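Local structure of alpha,alpha-trehalose-phosphate synthase (UDP-forming) (Burkholderia xenovorans, 5V0T) at residues A[35-40]-A[45-50]; A[244-249]-A[382-387]; A[274-279]-A[285-290]. The protein belongs to glycosyltransferase family 20, whose members have the two-domain GT-B fold, and holds uridine-5'-diphosphate and 6-O-phosphono-alpha-D-glucopyranose in its ligand pockets. All blocks are in the same frame, centred on the assembly; numbering follows the deposited sequence.

Contact 1: residues A[35-40]-A[45-50]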
loop_
_atom_site.group_PDB
_atom_site.type_symbol
_atom_site.label_atom_id
_atom_site.label_comp_id
_atom_site.label_asym_id
_atom_site.label_seq_id
_atom_site.Cartn_x
_atom_site.Cartn_y
_atom_site.Cartn_z
ATOM N N GLY A 35 0.330 -8.483 -1.704
ATOM C CA GLY A 35 0.110 -8.566 -3.136
ATOM C C GLY A 35 1.202 -9.334 -3.848
ATOM O O GLY A 35 0.922 -10.131 -4.744
ATOM N N VAL A 36 2.462 -9.098 -3.467
ATOM C CA VAL A 36 3.568 -9.807 -4.104
ATOM C C VAL A 36 3.458 -11.307 -3.855
ATOM O O VAL A 36 3.669 -12.119 -4.769
ATOM C CB VAL A 36 4.920 -9.241 -3.626
ATOM C CG1 VAL A 36 6.061 -10.136 -4.085
ATOM C CG2 VAL A 36 5.121 -7.846 -4.162
ATOM N N TYR A 37 3.099 -11.706 -2.630
ATOM C CA TYR A 37 2.983 -13.135 -2.353
ATOM C C TYR A 37 1.833 -13.771 -3.134
ATOM O O TYR A 37 1.969 -14.892 -3.630
ATOM C CB TYR A 37 2.816 -13.394 -0.854
ATOM C CG TYR A 37 2.870 -14.869 -0.530
ATOM C CD1 TYR A 37 4.048 -15.588 -0.683
ATOM C CD2 TYR A 37 1.735 -15.553 -0.119
ATOM C CE1 TYR A 37 4.104 -16.945 -0.405
ATOM C CE2 TYR A 37 1.775 -16.914 0.160
ATOM C CZ TYR A 37 2.963 -17.602 0.015
ATOM O OH TYR A 37 3.000 -18.951 0.292
ATOM N N ASP A 38 0.691 -13.081 -3.245
ATOM C CA ASP A 38 -0.393 -13.578 -4.093
ATOM C C ASP A 38 0.091 -13.829 -5.519
ATOM O O ASP A 38 -0.253 -14.849 -6.129
ATOM C CB ASP A 38 -1.558 -12.579 -4.116
ATOM C CG ASP A 38 -2.532 -12.761 -2.954
ATOM O OD1 ASP A 38 -2.457 -13.793 -2.258
ATOM O OD2 ASP A 38 -3.371 -11.853 -2.739
ATOM N N ALA A 39 0.868 -12.895 -6.074
ATOM C CA ALA A 39 1.375 -13.034 -7.442
ATOM C C ALA A 39 2.380 -14.174 -7.557
ATOM O O ALA A 39 2.308 -14.986 -8.491
ATOM C CB ALA A 39 2.023 -11.713 -7.897
ATOM N N LEU A 40 3.308 -14.261 -6.603
ATOM C CA LEU A 40 4.437 -15.177 -6.713
ATOM C C LEU A 40 4.048 -16.628 -6.475
ATOM O O LEU A 40 4.626 -17.523 -7.101
ATOM C CB LEU A 40 5.533 -14.764 -5.730
ATOM C CG LEU A 40 6.908 -15.415 -5.846
ATOM C CD1 LEU A 40 7.521 -15.172 -7.208
ATOM C CD2 LEU A 40 7.816 -14.880 -4.757
ATOM N N GLY A 45 9.048 -19.138 -7.803
ATOM C CA GLY A 45 10.199 -18.291 -8.046
ATOM C C GLY A 45 10.964 -18.042 -6.769
ATOM O O GLY A 45 10.908 -18.830 -5.825
ATOM N N MET A 46 11.699 -16.940 -6.755
ATOM C CA MET A 46 12.510 -16.550 -5.614
ATOM C C MET A 46 12.038 -15.204 -5.101
ATOM O O MET A 46 11.703 -14.309 -5.888
ATOM C CB MET A 46 13.999 -16.461 -5.977
ATOM C CG MET A 46 14.869 -15.863 -4.886
ATOM S SD MET A 46 16.632 -15.918 -5.305
ATOM C CE MET A 46 16.962 -17.663 -5.082
ATOM N N TRP A 47 12.000 -15.071 -3.777
ATOM C CA TRP A 47 11.715 -13.805 -3.115
ATOM C C TRP A 47 12.935 -13.456 -2.268
ATOM O O TRP A 47 13.219 -14.124 -1.271
ATOM C CB TRP A 47 10.438 -13.894 -2.274
ATOM C CG TRP A 47 9.896 -12.540 -1.863
ATOM C CD1 TRP A 47 10.548 -11.339 -1.915
ATOM C CD2 TRP A 47 8.591 -12.263 -1.344
ATOM N NE1 TRP A 47 9.728 -10.335 -1.448
ATOM C CE2 TRP A 47 8.523 -10.880 -1.089
ATOM C CE3 TRP A 47 7.482 -13.059 -1.047
ATOM C CZ2 TRP A 47 7.379 -10.267 -0.573
ATOM C CZ3 TRP A 47 6.343 -12.453 -0.537
ATOM C CH2 TRP A 47 6.304 -11.070 -0.303
ATOM N N PHE A 48 13.662 -12.425 -2.688
ATOM C CA PHE A 48 14.866 -11.952 -2.021
ATOM C C PHE A 48 14.580 -10.635 -1.316
ATOM O O PHE A 48 13.974 -9.730 -1.905
ATOM C CB PHE A 48 15.996 -11.762 -3.043
ATOM C CG PHE A 48 17.212 -11.069 -2.498
ATOM C CD1 PHE A 48 18.237 -11.803 -1.924
ATOM C CD2 PHE A 48 17.351 -9.688 -2.600
ATOM C CE1 PHE A 48 19.378 -11.172 -1.440
ATOM C CE2 PHE A 48 18.478 -9.048 -2.113
ATOM C CZ PHE A 48 19.498 -9.791 -1.532
ATOM N N GLY A 49 15.048 -10.504 -0.075
ATOM C CA GLY A 49 14.934 -9.220 0.596
ATOM C C GLY A 49 15.359 -9.285 2.051
ATOM O O GLY A 49 16.078 -10.193 2.471
ATOM N N TRP A 50 14.923 -8.282 2.801
ATOM C CA TRP A 50 15.256 -8.167 4.213
ATOM C C TRP A 50 14.473 -9.187 5.038
ATOM O O TRP A 50 13.279 -9.401 4.818
ATOM C CB TRP A 50 14.960 -6.736 4.677
ATOM C CG TRP A 50 15.200 -6.415 6.120
ATOM C CD1 TRP A 50 16.258 -6.797 6.900
ATOM C CD2 TRP A 50 14.358 -5.611 6.949
ATOM N NE1 TRP A 50 16.119 -6.278 8.172
ATOM C CE2 TRP A 50 14.964 -5.543 8.224
ATOM C CE3 TRP A 50 13.145 -4.939 6.736
ATOM C CZ2 TRP A 50 14.402 -4.825 9.286
ATOM C CZ3 TRP A 50 12.585 -4.218 7.797
ATOM C CH2 TRP A 50 13.210 -4.182 9.058
#

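Contact 2: residues A[244-249]-A[382-387]. With UDP (uridine-5'-diphosphate), chain I.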
loop_
_atom_site.group_PDB
_atom_site.type_symbol
_atom_site.label_atom_id
_atom_site.label_comp_id
_atom_site.label_asym_id
_atom_site.label_seq_id
_atom_site.Cartn_x
_atom_site.Cartn_y
_atom_site.Cartn_z
ATOM N N ASP A 244 -12.674 -13.207 -5.533
ATOM C CA ASP A 244 -13.532 -14.337 -5.166
ATOM C C ASP A 244 -12.895 -15.179 -4.067
ATOM O O ASP A 244 -13.607 -15.791 -3.259
ATOM C CB ASP A 244 -13.863 -15.159 -6.409
ATOM C CG ASP A 244 -14.776 -14.397 -7.371
ATOM O OD1 ASP A 244 -15.730 -13.727 -6.901
ATOM O OD2 ASP A 244 -14.529 -14.431 -8.587
ATOM N N GLU A 245 -11.561 -15.162 -3.984
ATOM C CA GLU A 245 -10.857 -15.804 -2.880
ATOM C C GLU A 245 -11.117 -15.074 -1.565
ATOM O O GLU A 245 -11.311 -15.709 -0.522
ATOM C CB GLU A 245 -9.363 -15.855 -3.205
ATOM C CG GLU A 245 -8.465 -16.569 -2.201
ATOM C CD GLU A 245 -7.098 -16.937 -2.800
ATOM O OE1 GLU A 245 -6.995 -17.062 -4.041
ATOM O OE2 GLU A 245 -6.122 -17.101 -2.036
ATOM N N ILE A 246 -11.146 -13.741 -1.597
ATOM C CA ILE A 246 -11.435 -12.977 -0.387
ATOM C C ILE A 246 -12.878 -13.196 0.046
ATOM O O ILE A 246 -13.178 -13.256 1.244
ATOM C CB ILE A 246 -11.139 -11.484 -0.612
ATOM C CG1 ILE A 246 -9.633 -11.243 -0.786
ATOM C CG2 ILE A 246 -11.705 -10.632 0.521
ATOM C CD1 ILE A 246 -9.352 -9.927 -1.483
ATOM N N ALA A 247 -13.791 -13.290 -0.918
ATOM C CA ALA A 247 -15.197 -13.520 -0.601
ATOM C C ALA A 247 -15.390 -14.849 0.121
ATOM O O ALA A 247 -16.083 -14.922 1.143
ATOM C CB ALA A 247 -16.035 -13.477 -1.885
ATOM N N GLU A 248 -14.794 -15.918 -0.408
ATOM C CA GLU A 248 -14.911 -17.218 0.236
ATOM C C GLU A 248 -14.303 -17.194 1.637
ATOM O O GLU A 248 -14.866 -17.765 2.579
ATOM C CB GLU A 248 -14.253 -18.288 -0.637
ATOM N N LEU A 249 -13.164 -16.522 1.796
ATOM C CA LEU A 249 -12.550 -16.381 3.113
ATOM C C LEU A 249 -13.460 -15.626 4.076
ATOM O O LEU A 249 -13.607 -16.013 5.240
ATOM C CB LEU A 249 -11.207 -15.660 2.969
ATOM C CG LEU A 249 -10.155 -15.758 4.071
ATOM C CD1 LEU A 249 -9.869 -17.224 4.469
ATOM C CD2 LEU A 249 -8.891 -15.060 3.602
ATOM N N ALA A 382 -9.295 -1.318 0.571
ATOM C CA ALA A 382 -10.511 -0.947 -0.155
ATOM C C ALA A 382 -10.991 -2.092 -1.044
ATOM O O ALA A 382 -12.194 -2.382 -1.105
ATOM C CB ALA A 382 -10.267 0.314 -0.994
ATOM N N LYS A 383 -10.063 -2.737 -1.768
ATOM C CA LYS A 383 -10.444 -3.824 -2.661
ATOM C C LYS A 383 -10.878 -5.052 -1.872
ATOM O O LYS A 383 -11.816 -5.756 -2.272
ATOM C CB LYS A 383 -9.290 -4.161 -3.611
ATOM C CG LYS A 383 -8.939 -2.985 -4.534
ATOM C CD LYS A 383 -7.965 -3.378 -5.637
ATOM C CE LYS A 383 -7.790 -2.238 -6.637
ATOM N NZ LYS A 383 -6.912 -2.659 -7.768
ATOM N N GLU A 384 -10.215 -5.309 -0.739
ATOM C CA GLU A 384 -10.594 -6.408 0.143
ATOM C C GLU A 384 -11.962 -6.181 0.781
ATOM O O GLU A 384 -12.753 -7.127 0.905
ATOM C CB GLU A 384 -9.521 -6.597 1.220
ATOM C CG GLU A 384 -8.168 -7.088 0.657
ATOM C CD GLU A 384 -7.026 -7.015 1.676
ATOM O OE1 GLU A 384 -5.895 -7.397 1.324
ATOM O OE2 GLU A 384 -7.251 -6.573 2.821
ATOM N N TYR A 385 -12.248 -4.952 1.229
ATOM C CA TYR A 385 -13.560 -4.674 1.812
ATOM C C TYR A 385 -14.673 -4.995 0.818
ATOM O O TYR A 385 -15.643 -5.685 1.150
ATOM C CB TYR A 385 -13.673 -3.211 2.285
ATOM C CG TYR A 385 -15.086 -2.886 2.698
ATOM C CD1 TYR A 385 -15.552 -3.227 3.964
ATOM C CD2 TYR A 385 -15.985 -2.303 1.797
ATOM C CE1 TYR A 385 -16.886 -2.989 4.337
ATOM C CE2 TYR A 385 -17.320 -2.069 2.161
ATOM C CZ TYR A 385 -17.752 -2.402 3.434
ATOM O OH TYR A 385 -19.060 -2.162 3.804
ATOM N N VAL A 386 -14.543 -4.515 -0.417
ATOM C CA VAL A 386 -15.576 -4.784 -1.408
ATOM C C VAL A 386 -15.688 -6.283 -1.669
ATOM O O VAL A 386 -16.793 -6.836 -1.745
ATOM C CB VAL A 386 -15.282 -4.006 -2.701
ATOM C CG1 VAL A 386 -16.190 -4.498 -3.816
ATOM C CG2 VAL A 386 -15.445 -2.498 -2.466
ATOM N N SER A 387 -14.543 -6.956 -1.821
ATOM C CA SER A 387 -14.522 -8.385 -2.138
ATOM C C SER A 387 -15.171 -9.230 -1.046
ATOM O O SER A 387 -15.722 -10.293 -1.337
ATOM C CB SER A 387 -13.076 -8.848 -2.343
ATOM O OG SER A 387 -12.482 -8.239 -3.477
HETATM N N1 UDP I . -3.462 -6.123 6.951
HETATM C C2 UDP I . -3.323 -7.281 7.699
HETATM N N3 UDP I . -3.469 -7.124 9.047
HETATM C C4 UDP I . -3.741 -5.952 9.718
HETATM C C5 UDP I . -3.878 -4.791 8.877
HETATM C C6 UDP I . -3.749 -4.916 7.547
HETATM O O2 UDP I . -3.074 -8.366 7.202
HETATM O O4 UDP I . -3.849 -5.972 10.949
HETATM C "C1'" UDP I . -3.324 -6.239 5.496
HETATM C "C2'" UDP I . -4.584 -5.844 4.730
HETATM O "O2'" UDP I . -5.465 -6.951 4.652
HETATM C "C3'" UDP I . -3.990 -5.455 3.374
HETATM C "C4'" UDP I . -2.647 -4.826 3.766
HETATM O "O4'" UDP I . -2.321 -5.344 5.074
HETATM O "O3'" UDP I . -3.759 -6.579 2.529
HETATM C "C5'" UDP I . -2.621 -3.322 3.795
HETATM O "O5'" UDP I . -2.406 -2.871 2.444
HETATM P PA UDP I . -2.903 -1.447 1.962
HETATM O O1A UDP I . -4.330 -1.189 2.399
HETATM O O2A UDP I . -2.649 -1.376 0.502
HETATM O O3A UDP I . -2.006 -0.404 2.739
HETATM P PB UDP I . -0.484 -0.332 3.172
HETATM O O1B UDP I . 0.250 -1.081 2.056
HETATM O O2B UDP I . -0.174 1.177 3.074
HETATM O O3B UDP I . -0.270 -0.903 4.524
#

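Contact 3: residues A[274-279]-A[285-290]. With UDP (uridine-5'-diphosphate), chain I; G6P (6-O-phosphono-alpha-D-glucopyranose), chain J.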
loop_
_atom_site.group_PDB
_atom_site.type_symbol
_atom_site.label_atom_id
_atom_site.label_comp_id
_atom_site.label_asym_id
_atom_site.label_seq_id
_atom_site.Cartn_x
_atom_site.Cartn_y
_atom_site.Cartn_z
ATOM N N SER A 274 -12.705 0.426 9.622
ATOM C CA SER A 274 -11.472 0.838 8.970
ATOM C C SER A 274 -10.334 -0.066 9.427
ATOM O O SER A 274 -10.311 -0.531 10.573
ATOM C CB SER A 274 -11.109 2.298 9.302
ATOM O OG SER A 274 -12.047 3.230 8.762
ATOM N N VAL A 275 -9.373 -0.283 8.527
ATOM C CA VAL A 275 -8.156 -1.049 8.809
ATOM C C VAL A 275 -7.006 -0.328 8.126
ATOM O O VAL A 275 -6.984 -0.244 6.893
ATOM C CB VAL A 275 -8.220 -2.494 8.288
ATOM C CG1 VAL A 275 -6.910 -3.193 8.600
ATOM C CG2 VAL A 275 -9.405 -3.264 8.879
ATOM N N ASP A 276 -6.051 0.180 8.912
ATOM C CA ASP A 276 -4.951 0.997 8.394
ATOM C C ASP A 276 -3.744 0.840 9.297
ATOM O O ASP A 276 -3.878 1.034 10.504
ATOM C CB ASP A 276 -5.294 2.500 8.374
ATOM C CG ASP A 276 -6.577 2.826 7.648
ATOM O OD1 ASP A 276 -7.665 2.528 8.188
ATOM O OD2 ASP A 276 -6.494 3.436 6.554
ATOM N N ARG A 277 -2.558 0.572 8.737
ATOM C CA ARG A 277 -1.351 0.901 9.496
ATOM C C ARG A 277 -1.503 2.325 10.028
ATOM O O ARG A 277 -2.061 3.192 9.350
ATOM C CB ARG A 277 -0.099 0.785 8.617
ATOM C CG ARG A 277 0.315 -0.647 8.228
ATOM C CD ARG A 277 1.634 -0.629 7.389
ATOM N NE ARG A 277 1.471 0.247 6.234
ATOM C CZ ARG A 277 1.944 1.489 6.149
ATOM N NH1 ARG A 277 2.676 2.010 7.128
ATOM N NH2 ARG A 277 1.683 2.205 5.069
ATOM N N LEU A 278 -1.067 2.568 11.268
ATOM C CA LEU A 278 -1.220 3.910 11.839
ATOM C C LEU A 278 -0.112 4.805 11.269
ATOM O O LEU A 278 0.862 5.186 11.925
ATOM C CB LEU A 278 -1.237 3.877 13.367
ATOM C CG LEU A 278 -2.103 4.973 14.025
ATOM C CD1 LEU A 278 -2.206 4.804 15.546
ATOM C CD2 LEU A 278 -1.544 6.389 13.719
ATOM N N ASP A 279 -0.309 5.152 10.005
ATOM C CA ASP A 279 0.592 5.966 9.212
ATOM C C ASP A 279 -0.043 7.341 8.998
ATOM O O ASP A 279 -1.262 7.445 8.833
ATOM C CB ASP A 279 0.851 5.250 7.876
ATOM C CG ASP A 279 2.049 5.796 7.132
ATOM O OD1 ASP A 279 2.103 7.015 6.847
ATOM O OD2 ASP A 279 2.960 4.990 6.845
ATOM N N VAL A 285 -6.764 11.193 11.400
ATOM C CA VAL A 285 -7.339 12.289 12.186
ATOM C C VAL A 285 -8.554 12.864 11.471
ATOM O O VAL A 285 -9.609 13.067 12.079
ATOM C CB VAL A 285 -6.287 13.377 12.480
ATOM C CG1 VAL A 285 -6.965 14.651 13.065
ATOM C CG2 VAL A 285 -5.247 12.841 13.472
ATOM N N GLU A 286 -8.435 13.107 10.159
ATOM C CA GLU A 286 -9.572 13.643 9.408
ATOM C C GLU A 286 -10.729 12.656 9.418
ATOM O O GLU A 286 -11.898 13.050 9.514
ATOM C CB GLU A 286 -9.171 13.950 7.959
ATOM C CG GLU A 286 -8.169 15.109 7.795
ATOM C CD GLU A 286 -6.726 14.691 8.025
ATOM O OE1 GLU A 286 -6.475 13.520 8.374
ATOM O OE2 GLU A 286 -5.828 15.538 7.836
ATOM N N ARG A 287 -10.411 11.373 9.301
ATOM C CA ARG A 287 -11.413 10.314 9.330
ATOM C C ARG A 287 -12.187 10.311 10.647
ATOM O O ARG A 287 -13.423 10.196 10.663
ATOM C CB ARG A 287 -10.700 8.983 9.114
ATOM C CG ARG A 287 -11.592 7.823 9.046
ATOM C CD ARG A 287 -10.861 6.564 8.752
ATOM N NE ARG A 287 -9.935 6.657 7.622
ATOM C CZ ARG A 287 -9.144 5.653 7.284
ATOM N NH1 ARG A 287 -9.213 4.547 8.005
ATOM N NH2 ARG A 287 -8.284 5.747 6.261
ATOM N N PHE A 288 -11.471 10.419 11.768
ATOM C CA PHE A 288 -12.138 10.482 13.070
ATOM C C PHE A 288 -12.984 11.748 13.187
ATOM O O PHE A 288 -14.102 11.709 13.707
ATOM C CB PHE A 288 -11.110 10.426 14.210
ATOM C CG PHE A 288 -10.589 9.027 14.532
ATOM C CD1 PHE A 288 -10.460 8.054 13.548
ATOM C CD2 PHE A 288 -10.213 8.710 15.834
ATOM C CE1 PHE A 288 -9.963 6.781 13.847
ATOM C CE2 PHE A 288 -9.715 7.441 16.154
ATOM C CZ PHE A 288 -9.591 6.473 15.147
ATOM N N ARG A 289 -12.461 12.880 12.711
ATOM C CA ARG A 289 -13.202 14.137 12.796
ATOM C C ARG A 289 -14.491 14.105 11.980
ATOM O O ARG A 289 -15.479 14.745 12.363
ATOM C CB ARG A 289 -12.304 15.302 12.359
ATOM C CG ARG A 289 -11.187 15.543 13.362
ATOM C CD ARG A 289 -10.266 16.712 13.036
ATOM N NE ARG A 289 -9.307 16.844 14.129
ATOM C CZ ARG A 289 -8.339 17.750 14.193
ATOM N NH1 ARG A 289 -8.187 18.638 13.223
ATOM N NH2 ARG A 289 -7.525 17.760 15.239
ATOM N N ALA A 290 -14.510 13.385 10.860
ATOM C CA ALA A 290 -15.746 13.320 10.086
ATOM C C ALA A 290 -16.771 12.393 10.735
ATOM O O ALA A 290 -17.975 12.636 10.614
ATOM C CB ALA A 290 -15.440 12.876 8.656
HETATM N N1 UDP I . -3.462 -6.123 6.951
HETATM C C2 UDP I . -3.323 -7.281 7.699
HETATM N N3 UDP I . -3.469 -7.124 9.047
HETATM C C4 UDP I . -3.741 -5.952 9.718
HETATM C C5 UDP I . -3.878 -4.791 8.877
HETATM C C6 UDP I . -3.749 -4.916 7.547
HETATM O O2 UDP I . -3.074 -8.366 7.202
HETATM O O4 UDP I . -3.849 -5.972 10.949
HETATM C "C1'" UDP I . -3.324 -6.239 5.496
HETATM C "C2'" UDP I . -4.584 -5.844 4.730
HETATM O "O2'" UDP I . -5.465 -6.951 4.652
HETATM C "C3'" UDP I . -3.990 -5.455 3.374
HETATM C "C4'" UDP I . -2.647 -4.826 3.766
HETATM O "O4'" UDP I . -2.321 -5.344 5.074
HETATM O "O3'" UDP I . -3.759 -6.579 2.529
HETATM C "C5'" UDP I . -2.621 -3.322 3.795
HETATM O "O5'" UDP I . -2.406 -2.871 2.444
HETATM P PA UDP I . -2.903 -1.447 1.962
HETATM O O1A UDP I . -4.330 -1.189 2.399
HETATM O O2A UDP I . -2.649 -1.376 0.502
HETATM O O3A UDP I . -2.006 -0.404 2.739
HETATM P PB UDP I . -0.484 -0.332 3.172
HETATM O O1B UDP I . 0.250 -1.081 2.056
HETATM O O2B UDP I . -0.174 1.177 3.074
HETATM O O3B UDP I . -0.270 -0.903 4.524
HETATM C C1 G6P J . 3.611 -0.059 2.185
HETATM C C2 G6P J . 4.881 -0.034 1.351
HETATM C C3 G6P J . 5.615 -1.374 1.456
HETATM C C4 G6P J . 5.865 -1.693 2.932
HETATM C C5 G6P J . 4.540 -1.665 3.694
HETATM C C6 G6P J . 4.759 -2.028 5.164
HETATM O O1 G6P J . 2.776 -1.075 1.643
HETATM O O2 G6P J . 4.550 0.274 -0.015
HETATM O O3 G6P J . 6.870 -1.242 0.767
HETATM O O4 G6P J . 6.444 -3.009 3.056
HETATM O O5 G6P J . 3.922 -0.375 3.552
HETATM O O6 G6P J . 5.739 -1.152 5.746
HETATM P P G6P J . 7.064 -1.777 6.417
HETATM O O1P G6P J . 6.618 -2.428 7.702
HETATM O O2P G6P J . 7.978 -0.596 6.585
HETATM O O3P G6P J . 7.567 -2.789 5.413
#

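Contact 1: residues A[35-40]-A[45-50]
Val36 lays its CG1 methyl over the six-membered ring of the Trp47 indole, 3.9 Å from the ring centroid to CG1 and 15° off the ring normal, a CH-pi contact over the face. With CG1 anti to the backbone N (chi1 170°), this branch is the one laid on the ring; Val36 CB follows at 4.0 Å from Trp47 CH2. Tyr37 meets the same indole at its rim: its CB stands 3.7 Å from Trp47 CZ3, near the indole plane, and the two side chains cross at about a right angle.

These contacts pack the middle of helix 31-43 against strand 45-48, which follows it after a tight reversal; the short axes run at 161°, nearly antiparallel. The strand lies in the larger sheet of this GT-B protein, parallel to strand 12-16, whose Ile14 touches Val36, Leu40 and Trp47.

The remaining apolar packing comes from Leu40, one turn on from Val36. Its CD2 reaches Trp47 CB at 3.7 Å, while CD1 lies 4.2 Å from Gly45 CA. Gly45 is the first residue of the strand, and its backbone pairs with Pro69 and Thr71.

No hydrogen bond crosses between the two segments. The polar edge of Trp47 is satisfied elsewhere, NE1 bonding to Ser16.

Contact 2: residues A[244-249]-A[382-387]
Helix 380-388, which carries a carboxylate of the UDP pocket, is packed here against helix 243-252, with Ile246 set against Glu384 and Ser387. The short axes come within 8.6 Å of each other and cross at -59°.

Ile246 supplies most of the apolar packing. Its CG2 lies 3.6 Å from Ser387 CB, and CD1 reaches along to Glu384 CG at 3.7 Å. The two branches divide the work because CG2 is anti to the backbone N while CG1 lies beside it (chi1 -68°). The Ile246 and Glu384 side chains cross at about a right angle; the isoleucine meets the glutamate at CG, and the carboxylate beyond goes to the ligand. Beside them, Ala247 and Ser387 bring the helices close, their CA atoms 5.4 Å apart, and Ala247 CB lies 3.2 Å from Ser387 O, a tight contact.

Beyond CG, Glu384 is extended and carries its carboxylate to the ribose of UDP. OE1 accepts from O3' of UDP at 2.6 Å and OE2 from O2' of UDP, also at 2.6 Å, so each oxygen takes one hydroxyl of the vicinal pair. A glutamate gripping both ribose hydroxyls in this way is a familiar feature of the nucleotide sites of GT-B glycosyltransferases. OE1 also forms a salt bridge with Arg356; together with the two ribose bonds this probably restricts rotation of the carboxylate.

Ser387 turns its hydroxyl back into its own helix. OG donates to Lys383 O at 2.8 Å, tilted 34° from the carbonyl plane, and the Ser387 backbone N reaches that oxygen from the opposite face. This leaves CB as the part of the serine pressed on Ile246, while Leu449 of helix 435-451 also touches the serine side chain.

Contact 3: residues A[274-279]-A[285-290]
Asp276 OD1 is gripped by two groups: Arg287 NH1 at 2.6 Å and the side-chain amide of Gln309. The other oxygen, OD2, takes Arg287 NH2 at 2.9 Å, completing a two-nitrogen, end-on salt bridge between side chains that approach from opposite directions. Both oxygens lie near the guanidinium plane, but the carboxylate is turned 54° from it and is met from above its own plane. Arg287 starts with CG anti to the backbone N (chi1 -177°) and bends at chi3 to bring the two nitrogens to the aspartate; Thr372 holds NE.

The pair spans the first half of a beta-alpha-beta unit, joining the residue just past strand 270-275 to helix 284-297 in a Rossmann-like domain of the GT-B fold. Ser274 CB packs at the guanidinium edge, 3.2 Å from Arg287 NH1, while its OG bonds to Tyr370 O.

Arg277, the next residue, faces the ligands. Its NE donates to O3B of UDP at 2.7 Å and its NH2 to O2B of UDP at 2.9 Å, gripping the terminal phosphate. Asp279 OD2 steadies the guanidinium, accepting from Arg277 NH1 at 3.0 Å through its anti lone pair, and O5 of 6-O-phosphono-alpha-D-glucopyranose lies over one face.

Overall arrangement
From the N terminus, contact 1 comes first and closes a short loop: four residues separate its segments as helix 31-43 turns back into strand 45-48 of the larger sheet. The chain then builds the rest of that sheet before residues 244-249 open contact 2, which closes only at 382-387. Contact 3 is nested within this long loop, tying strand 270-275 of the six-stranded parallel sheet to the helix that follows it. No two of the contacts cross. Contacts 1 and 3 lie on opposite sides of the chain's centre, about 29 Å apart between centres, whereas contacts 2 and 3 both touch UDP, contact 2 at its ribose, contact 3 at its terminal phosphate and its base.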